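SnoaL-like domain-containing protein (PDB 2RFR) is of unknown function but adopts the NTF2-like, cystatin-like fold of SnoaL-like proteins, whose relatives commonly use the cavity between helices and curved sheet for binding or catalysis. Local coordinates at residues Glu16-Ile21 against Val90-Asp95; Thr96-Cys101 against Arg122-Arg127; Glu42-Asp47 against Trp132-Arg137. One frame throughout, in Å; residues are numbered along the deposited sequence.

Contact 1. Residues Glu16-Ile21 against Val90-Asp95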
# COMPACT_ATOMS: atom_id res chain seq x y z
N GLU A 16 17.83 -0.16 1.75
CA GLU A 16 17.61 1.13 2.40
C GLU A 16 17.12 2.19 1.44
O GLU A 16 16.26 2.99 1.76
CB GLU A 16 18.88 1.60 3.13
CG GLU A 16 19.21 0.74 4.34
CD GLU A 16 20.59 1.03 4.89
OE1 GLU A 16 21.51 1.39 4.15
OE2 GLU A 16 20.81 0.90 6.12
N ASP A 17 17.69 2.21 0.26
CA ASP A 17 17.29 3.17 -0.79
C ASP A 17 15.81 2.97 -1.11
O ASP A 17 15.04 3.93 -1.15
CB ASP A 17 18.14 2.93 -2.05
CG ASP A 17 19.57 3.38 -1.95
OD1 ASP A 17 19.91 4.20 -1.09
OD2 ASP A 17 20.31 2.92 -2.84
N ARG A 18 15.40 1.72 -1.34
CA ARG A 18 14.03 1.44 -1.72
C ARG A 18 13.09 1.79 -0.59
O ARG A 18 12.01 2.34 -0.84
CB ARG A 18 13.91 -0.03 -2.07
CG ARG A 18 14.66 -0.40 -3.34
CD ARG A 18 14.65 -1.93 -3.61
NE ARG A 18 13.30 -2.39 -3.79
CZ ARG A 18 12.61 -2.22 -4.92
NH1 ARG A 18 13.20 -1.74 -5.98
NH2 ARG A 18 11.36 -2.62 -5.02
N GLU A 19 13.47 1.51 0.64
CA GLU A 19 12.60 1.80 1.76
C GLU A 19 12.48 3.32 1.96
O GLU A 19 11.40 3.82 2.33
CB GLU A 19 13.09 1.01 2.99
CG GLU A 19 12.45 1.34 4.29
CD GLU A 19 11.04 1.00 4.34
OE1 GLU A 19 10.57 0.21 3.53
OE2 GLU A 19 10.43 1.49 5.29
N GLU A 20 13.55 4.07 1.74
CA GLU A 20 13.50 5.53 1.83
C GLU A 20 12.60 6.12 0.79
O GLU A 20 11.83 7.04 1.11
CB GLU A 20 14.89 6.13 1.67
CG GLU A 20 15.37 7.05 2.66
CD GLU A 20 16.77 7.60 2.40
OE1 GLU A 20 17.78 6.87 2.48
OE2 GLU A 20 16.79 8.79 2.09
N ILE A 21 12.69 5.62 -0.41
CA ILE A 21 11.85 6.13 -1.51
C ILE A 21 10.37 5.80 -1.20
O ILE A 21 9.50 6.67 -1.36
CB ILE A 21 12.32 5.53 -2.82
CG1 ILE A 21 13.67 6.10 -3.19
CG2 ILE A 21 11.26 5.77 -3.94
CD1 ILE A 21 14.45 5.27 -4.21
N VAL A 90 9.20 0.36 -7.51
CA VAL A 90 10.38 1.22 -7.43
C VAL A 90 11.50 0.57 -8.18
O VAL A 90 11.75 -0.62 -7.99
CB VAL A 90 10.75 1.46 -5.95
CG1 VAL A 90 12.08 2.29 -5.85
CG2 VAL A 90 9.63 2.16 -5.18
N THR A 91 12.20 1.35 -8.99
CA THR A 91 13.46 0.94 -9.64
C THR A 91 14.56 1.94 -9.29
O THR A 91 14.41 3.11 -9.56
CB THR A 91 13.31 0.87 -11.13
OG1 THR A 91 12.30 -0.08 -11.47
CG2 THR A 91 14.64 0.47 -11.82
N VAL A 92 15.63 1.46 -8.66
CA VAL A 92 16.79 2.26 -8.36
C VAL A 92 17.89 1.99 -9.37
O VAL A 92 18.18 0.84 -9.68
CB VAL A 92 17.28 1.96 -6.93
CG1 VAL A 92 18.57 2.73 -6.59
CG2 VAL A 92 16.16 2.17 -5.91
N GLU A 93 18.50 3.06 -9.86
CA GLU A 93 19.63 2.99 -10.76
C GLU A 93 20.69 3.96 -10.25
O GLU A 93 20.68 5.12 -10.57
CB GLU A 93 19.20 3.36 -12.17
CG GLU A 93 18.21 2.38 -12.78
N GLY A 94 21.60 3.45 -9.45
CA GLY A 94 22.65 4.29 -8.92
C GLY A 94 22.18 5.31 -7.93
O GLY A 94 21.77 4.97 -6.85
N ASP A 95 22.22 6.57 -8.33
CA ASP A 95 21.82 7.71 -7.50
C ASP A 95 20.48 8.29 -7.97
O ASP A 95 20.13 9.36 -7.51
CB ASP A 95 22.90 8.78 -7.51
CG ASP A 95 24.21 8.32 -6.90
OD1 ASP A 95 24.15 7.48 -5.97
OD2 ASP A 95 25.27 8.80 -7.35
O HOH W 1 15.74 -1.42 -8.07
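Arg18 on the long helix reaches across to Val90 and Val92 of strand 81-93, the outermost strand of the sheet within the chain. From CB the side chain leaves with CG anti to the carbonyl carbon (chi1 -68°), which brings CG within 3.9 Å of Val92 CG2. CD leads on to NE, which forms a salt bridge with Glu19 of the third subunit. The bend at chi3 brings NH1 to Val90 O, to which it donates at 2.7 Å with an N-H...O angle of 153°; the donor stands 51° above the carbonyl plane rather than on a lone pair. Val90 CB lies over one face of the same guanidinium, 4.0 Å from NH1. A water accepts from Val92 N at 2.9 Å and, weakly, from NH1. NH2 pairs with Glu23 of the third subunit. Behind this polar end, Ile21 CD1 meets Val92 CG2 at 3.9 Å, and Ile21 CG2 packs on Val90 CG1. Asp17 OD2 lies 4.1 Å from Val92 CG1, while OD1 takes a salt bridge from Arg127 and a hydrogen bond from Trp132. One arginine thus ties a strand carbonyl to a neighbouring chain, whose two carboxylates probably balance the positive charge of Arg18, and of nearby Arg22, at the subunit interface.

Contact 2. Residues Thr96-Cys101 against Arg122-Arg127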
# COMPACT_ATOMS: atom_id res chain seq x y z
N THR A 96 19.80 7.61 -8.87
CA THR A 96 18.44 8.02 -9.31
C THR A 96 17.49 6.85 -9.11
O THR A 96 17.91 5.71 -8.95
CB THR A 96 18.44 8.50 -10.75
OG1 THR A 96 18.76 7.44 -11.63
CG2 THR A 96 19.35 9.79 -10.95
N ALA A 97 16.20 7.15 -9.19
CA ALA A 97 15.19 6.13 -9.08
C ALA A 97 13.91 6.64 -9.73
O ALA A 97 13.70 7.83 -9.89
CB ALA A 97 14.90 5.77 -7.61
N THR A 98 13.07 5.66 -10.04
CA THR A 98 11.72 5.90 -10.61
C THR A 98 10.69 5.06 -9.86
O THR A 98 10.98 3.89 -9.56
CB THR A 98 11.69 5.53 -12.12
OG1 THR A 98 12.76 6.22 -12.80
CG2 THR A 98 10.35 5.92 -12.79
N ALA A 99 9.50 5.61 -9.62
CA ALA A 99 8.44 4.83 -9.01
C ALA A 99 7.18 5.09 -9.78
O ALA A 99 6.96 6.16 -10.33
CB ALA A 99 8.24 5.23 -7.54
N ARG A 100 6.28 4.12 -9.78
CA ARG A 100 4.95 4.26 -10.33
C ARG A 100 3.94 3.76 -9.30
O ARG A 100 4.19 2.76 -8.63
CB ARG A 100 4.81 3.48 -11.62
CG ARG A 100 5.63 4.03 -12.80
CD ARG A 100 5.79 2.97 -13.88
NE ARG A 100 6.82 1.97 -13.54
CZ ARG A 100 6.73 0.65 -13.74
NH1 ARG A 100 5.68 0.09 -14.31
NH2 ARG A 100 7.72 -0.15 -13.35
N CYS A 101 2.82 4.46 -9.19
CA CYS A 101 1.77 4.09 -8.25
C CYS A 101 0.45 4.70 -8.77
O CYS A 101 0.43 5.55 -9.62
CB CYS A 101 2.06 4.51 -6.81
SG CYS A 101 2.08 6.29 -6.49
N ARG A 122 3.80 8.85 -11.94
CA ARG A 122 5.19 8.51 -12.13
C ARG A 122 6.04 9.51 -11.40
O ARG A 122 5.89 10.72 -11.57
CB ARG A 122 5.57 8.55 -13.62
CG ARG A 122 7.00 8.05 -13.83
CD ARG A 122 7.36 8.11 -15.27
NE ARG A 122 6.72 7.05 -15.98
CZ ARG A 122 7.33 6.18 -16.77
NH1 ARG A 122 8.64 6.22 -16.95
NH2 ARG A 122 6.60 5.28 -17.41
N TRP A 123 6.93 9.01 -10.56
CA TRP A 123 7.82 9.82 -9.73
C TRP A 123 9.26 9.52 -10.11
O TRP A 123 9.59 8.37 -10.37
CB TRP A 123 7.67 9.43 -8.28
CG TRP A 123 6.39 9.62 -7.57
CD1 TRP A 123 5.24 8.89 -7.71
CD2 TRP A 123 6.15 10.53 -6.49
NE1 TRP A 123 4.33 9.30 -6.79
CE2 TRP A 123 4.86 10.27 -5.99
CE3 TRP A 123 6.90 11.51 -5.88
CZ2 TRP A 123 4.32 10.97 -4.94
CZ3 TRP A 123 6.37 12.20 -4.80
CH2 TRP A 123 5.12 11.90 -4.32
N THR A 124 10.10 10.52 -10.10
CA THR A 124 11.54 10.37 -10.17
C THR A 124 12.16 10.92 -8.92
O THR A 124 11.63 11.84 -8.30
CB THR A 124 12.10 11.00 -11.39
OG1 THR A 124 11.89 12.39 -11.34
CG2 THR A 124 11.56 10.44 -12.69
N PHE A 125 13.33 10.36 -8.57
CA PHE A 125 14.02 10.70 -7.33
C PHE A 125 15.51 10.80 -7.59
O PHE A 125 16.04 10.20 -8.52
CB PHE A 125 13.79 9.62 -6.26
CG PHE A 125 12.36 9.32 -5.96
CD1 PHE A 125 11.69 8.43 -6.71
CD2 PHE A 125 11.67 9.98 -4.98
CE1 PHE A 125 10.36 8.15 -6.47
CE2 PHE A 125 10.31 9.73 -4.72
CZ PHE A 125 9.66 8.82 -5.51
N ARG A 126 16.19 11.46 -6.67
CA ARG A 126 17.64 11.40 -6.66
C ARG A 126 18.18 11.40 -5.26
O ARG A 126 17.59 11.89 -4.34
CB ARG A 126 18.25 12.46 -7.52
CG ARG A 126 18.23 13.78 -7.01
CD ARG A 126 19.23 14.61 -7.88
NE ARG A 126 19.18 15.95 -7.42
CZ ARG A 126 18.56 16.98 -8.00
NH1 ARG A 126 17.95 16.87 -9.19
NH2 ARG A 126 18.63 18.15 -7.39
N ARG A 127 19.36 10.82 -5.15
CA ARG A 127 20.05 10.75 -3.88
C ARG A 127 20.69 12.09 -3.65
O ARG A 127 21.50 12.49 -4.44
CB ARG A 127 21.13 9.66 -3.94
CG ARG A 127 21.75 9.34 -2.58
CD ARG A 127 23.04 8.50 -2.76
NE ARG A 127 22.80 7.28 -3.56
CZ ARG A 127 22.22 6.18 -3.06
NH1 ARG A 127 21.87 6.06 -1.77
NH2 ARG A 127 22.02 5.13 -3.86
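Chi1 angles of -64° at Trp123 and -55° at Phe125, each with CG anti to the carbonyl carbon, direct the Trp123 ring to Cys101 and the Phe125 ring to Ala99; strand alternation puts both residues on the face of Ala97 and Ala99. Phe125 CE1 comes to 3.8 Å from Ala99 CB, with the methyl at the ring edge, near its plane. Cys101 SG, placed between its backbone N and carbonyl carbon, approaches Trp123 NE1 to 3.8 Å in an oblique sulfur-aromatic contact; this buried NE1 has no hydrogen-bond partner in the model. The backbones form an antiparallel ladder. Ala99 and Trp123 are a hydrogen-bonded pair, and the bond from Trp123 N to Ala99 O is 2.9 Å long and nearly straight (174°). Ala97 and Phe125 repeat the pattern, their bond from Ala97 N to Phe125 O being longer, at 3.1 Å. On the other face, in the conformers modelled here, Thr98 CG2 touches Arg122 CG at 4.1 Å and Arg100 CD lies over the Arg122 guanidinium. Arg100 NH1 and Arg122 NE donate to the carbonyls of Leu152 and Leu151 at the end of helix 146-152. Strand 81-93 flanks 96-109 and strand 131-141 flanks 112-128, while Ile21, Leu24 and Ile25 of helix 5-33 pack on the Ala97-Phe125 face.

Contact 3. Residues Glu42-Asp47 against Trp132-Arg137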
# COMPACT_ATOMS: atom_id res chain seq x y z
N GLU A 42 9.18 19.78 1.00
CA GLU A 42 10.52 19.28 1.30
C GLU A 42 10.72 17.82 1.01
O GLU A 42 11.86 17.34 1.11
CB GLU A 42 10.88 19.65 2.75
CG GLU A 42 11.00 21.16 2.96
CD GLU A 42 11.02 21.62 4.39
OE1 GLU A 42 10.82 20.79 5.31
OE2 GLU A 42 11.24 22.84 4.58
N LEU A 43 9.70 17.11 0.57
CA LEU A 43 9.91 15.80 -0.04
C LEU A 43 10.67 15.90 -1.37
O LEU A 43 11.26 14.89 -1.78
CB LEU A 43 8.57 15.11 -0.26
CG LEU A 43 7.69 14.86 0.97
CD1 LEU A 43 6.33 14.31 0.49
CD2 LEU A 43 8.35 13.89 1.95
N TRP A 44 10.59 17.06 -2.02
CA TRP A 44 11.27 17.34 -3.26
C TRP A 44 12.57 18.07 -3.05
O TRP A 44 12.77 18.77 -2.07
CB TRP A 44 10.39 18.25 -4.14
CG TRP A 44 9.31 17.56 -4.99
CD1 TRP A 44 9.37 17.27 -6.30
CD2 TRP A 44 7.98 17.17 -4.53
NE1 TRP A 44 8.19 16.73 -6.70
CE2 TRP A 44 7.31 16.68 -5.64
CE3 TRP A 44 7.29 17.25 -3.32
CZ2 TRP A 44 5.99 16.23 -5.58
CZ3 TRP A 44 5.98 16.79 -3.26
CH2 TRP A 44 5.35 16.30 -4.39
N VAL A 45 13.44 17.94 -4.04
CA VAL A 45 14.60 18.85 -4.23
C VAL A 45 14.08 20.27 -4.38
O VAL A 45 12.91 20.52 -4.71
CB VAL A 45 15.50 18.40 -5.39
CG1 VAL A 45 16.06 16.99 -5.13
CG2 VAL A 45 14.82 18.52 -6.74
N GLU A 46 14.98 21.24 -4.16
CA GLU A 46 14.55 22.63 -4.15
C GLU A 46 13.83 23.06 -5.42
O GLU A 46 12.85 23.79 -5.35
CB GLU A 46 15.76 23.59 -3.95
CG GLU A 46 15.41 25.09 -4.15
CD GLU A 46 14.34 25.62 -3.20
OE1 GLU A 46 14.32 25.24 -2.03
OE2 GLU A 46 13.49 26.43 -3.64
N ASP A 47 14.34 22.63 -6.56
CA ASP A 47 13.74 22.96 -7.84
C ASP A 47 12.89 21.82 -8.42
O ASP A 47 12.70 21.68 -9.62
CB ASP A 47 14.82 23.39 -8.83
CG ASP A 47 15.76 22.32 -9.21
OD1 ASP A 47 15.83 21.29 -8.51
OD2 ASP A 47 16.57 22.56 -10.18
N TRP A 132 17.35 10.61 -0.06
CA TRP A 132 16.56 10.61 -1.28
C TRP A 132 15.51 11.72 -1.23
O TRP A 132 14.89 11.95 -0.21
CB TRP A 132 15.90 9.25 -1.45
CG TRP A 132 16.85 8.19 -1.89
CD1 TRP A 132 17.56 7.31 -1.07
CD2 TRP A 132 17.22 7.87 -3.22
NE1 TRP A 132 18.33 6.50 -1.84
CE2 TRP A 132 18.14 6.79 -3.16
CE3 TRP A 132 16.88 8.37 -4.47
CZ2 TRP A 132 18.68 6.23 -4.30
CZ3 TRP A 132 17.41 7.81 -5.61
CH2 TRP A 132 18.32 6.76 -5.52
N ARG A 133 15.32 12.36 -2.38
CA ARG A 133 14.28 13.38 -2.56
C ARG A 133 13.64 13.22 -3.93
O ARG A 133 14.27 12.74 -4.87
CB ARG A 133 14.88 14.80 -2.46
CG ARG A 133 15.46 15.18 -1.13
CD ARG A 133 14.43 15.37 -0.05
NE ARG A 133 15.01 15.79 1.22
CZ ARG A 133 15.48 14.98 2.14
NH1 ARG A 133 15.57 13.68 1.96
NH2 ARG A 133 15.95 15.48 3.27
N ALA A 134 12.38 13.61 -4.03
CA ALA A 134 11.70 13.63 -5.29
C ALA A 134 12.24 14.71 -6.22
O ALA A 134 12.58 15.82 -5.78
CB ALA A 134 10.16 13.85 -5.07
N VAL A 135 12.31 14.41 -7.50
CA VAL A 135 12.71 15.37 -8.53
C VAL A 135 11.50 15.83 -9.30
O VAL A 135 11.20 17.01 -9.35
CB VAL A 135 13.78 14.78 -9.44
CG1 VAL A 135 14.10 15.75 -10.62
CG2 VAL A 135 15.04 14.45 -8.62
N ARG A 136 10.74 14.90 -9.87
CA ARG A 136 9.53 15.23 -10.62
C ARG A 136 8.46 14.21 -10.29
O ARG A 136 8.70 12.99 -10.25
CB ARG A 136 9.82 15.23 -12.12
CG ARG A 136 8.65 15.65 -12.97
CD ARG A 136 9.10 15.93 -14.42
NE ARG A 136 8.01 16.19 -15.36
CZ ARG A 136 7.47 17.37 -15.71
NH1 ARG A 136 7.87 18.48 -15.18
NH2 ARG A 136 6.47 17.39 -16.58
N ARG A 137 7.23 14.69 -10.12
CA ARG A 137 6.05 13.81 -10.05
C ARG A 137 5.15 14.25 -11.19
O ARG A 137 4.92 15.45 -11.37
CB ARG A 137 5.31 14.00 -8.73
CG ARG A 137 4.06 13.11 -8.57
CD ARG A 137 3.38 13.38 -7.27
NE ARG A 137 2.13 12.62 -7.22
CZ ARG A 137 1.32 12.68 -6.18
NH1 ARG A 137 1.57 13.44 -5.15
NH2 ARG A 137 0.24 11.94 -6.20
O HOH W 2 14.28 18.27 2.18
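Trp44 lays one face of its indole on Ala134, whose CB sits 3.7 Å from the centroid of the five-membered ring and 9° off its normal, a CH-pi contact. The ring's edge meets other parts of the same strand: Val135 O lies in the ring plane, 3.6 Å from CD1, and Arg137 CB is 3.9 Å from CZ2. Arg137 carries its extended chain past the indole with the guanidinium tilted 18° from the ring plane, toward Asn121 and a cation-pi contact with Tyr28. Were Trp44 an alanine, the Ala134 methyl would probably lose its aromatic cover, with a gap opening beside Arg137 CB. Val45 crosses Arg133 obliquely, its CG1 set anti to the carbonyl carbon (chi1 -60°) and 3.6 Å from Arg133 CB. Arg133 bends at chi2, which leads CD past Glu42 O; a water bridges that carbonyl to NE, and NH1 donates in the guanidinium plane to Trp132 O at 2.9 Å, helping to fix the group. The backbones pair in parallel at Trp44 and Ala134: Ala134 N donates to Leu43 O at 2.8 Å, in the carbonyl plane, and Val45 N to Ala134 O at 2.9 Å. Just beyond, Val135 and Arg136 both face Thr124 of strand 112-128 in a classic beta bulge. After the chain turns a corner at Glu46 and Asp47, strand 48-52 runs parallel beside 131-141, and Tyr28 of helix 5-33 and Ile64 of helix 61-69 pack against Trp44.

All three contacts build on one mixed sheet. Contact 1 sets helix 5-33 against strand 81-93, outermost in the sheet within the chain, contact 2 pairs the next two strands, and contact 3 adds the short strand 44-45 to 131-141. Contact 2 has its centre about 8 Å from that of contact 1 and about 10 Å from that of contact 3; the outer two centres are about 14 Å apart. Along the chain, contact 1 closes before contact 2 opens, contact 2 is nested within the loop closed by contact 3, and contacts 1 and 3 alternate. Arg127 bridges Asp17 and Asp95, while Asp17 and Glu20 also reach Trp132, so polar links join helix and sheet across all three, consistent with the NTF2-like helix-on-curved-sheet architecture.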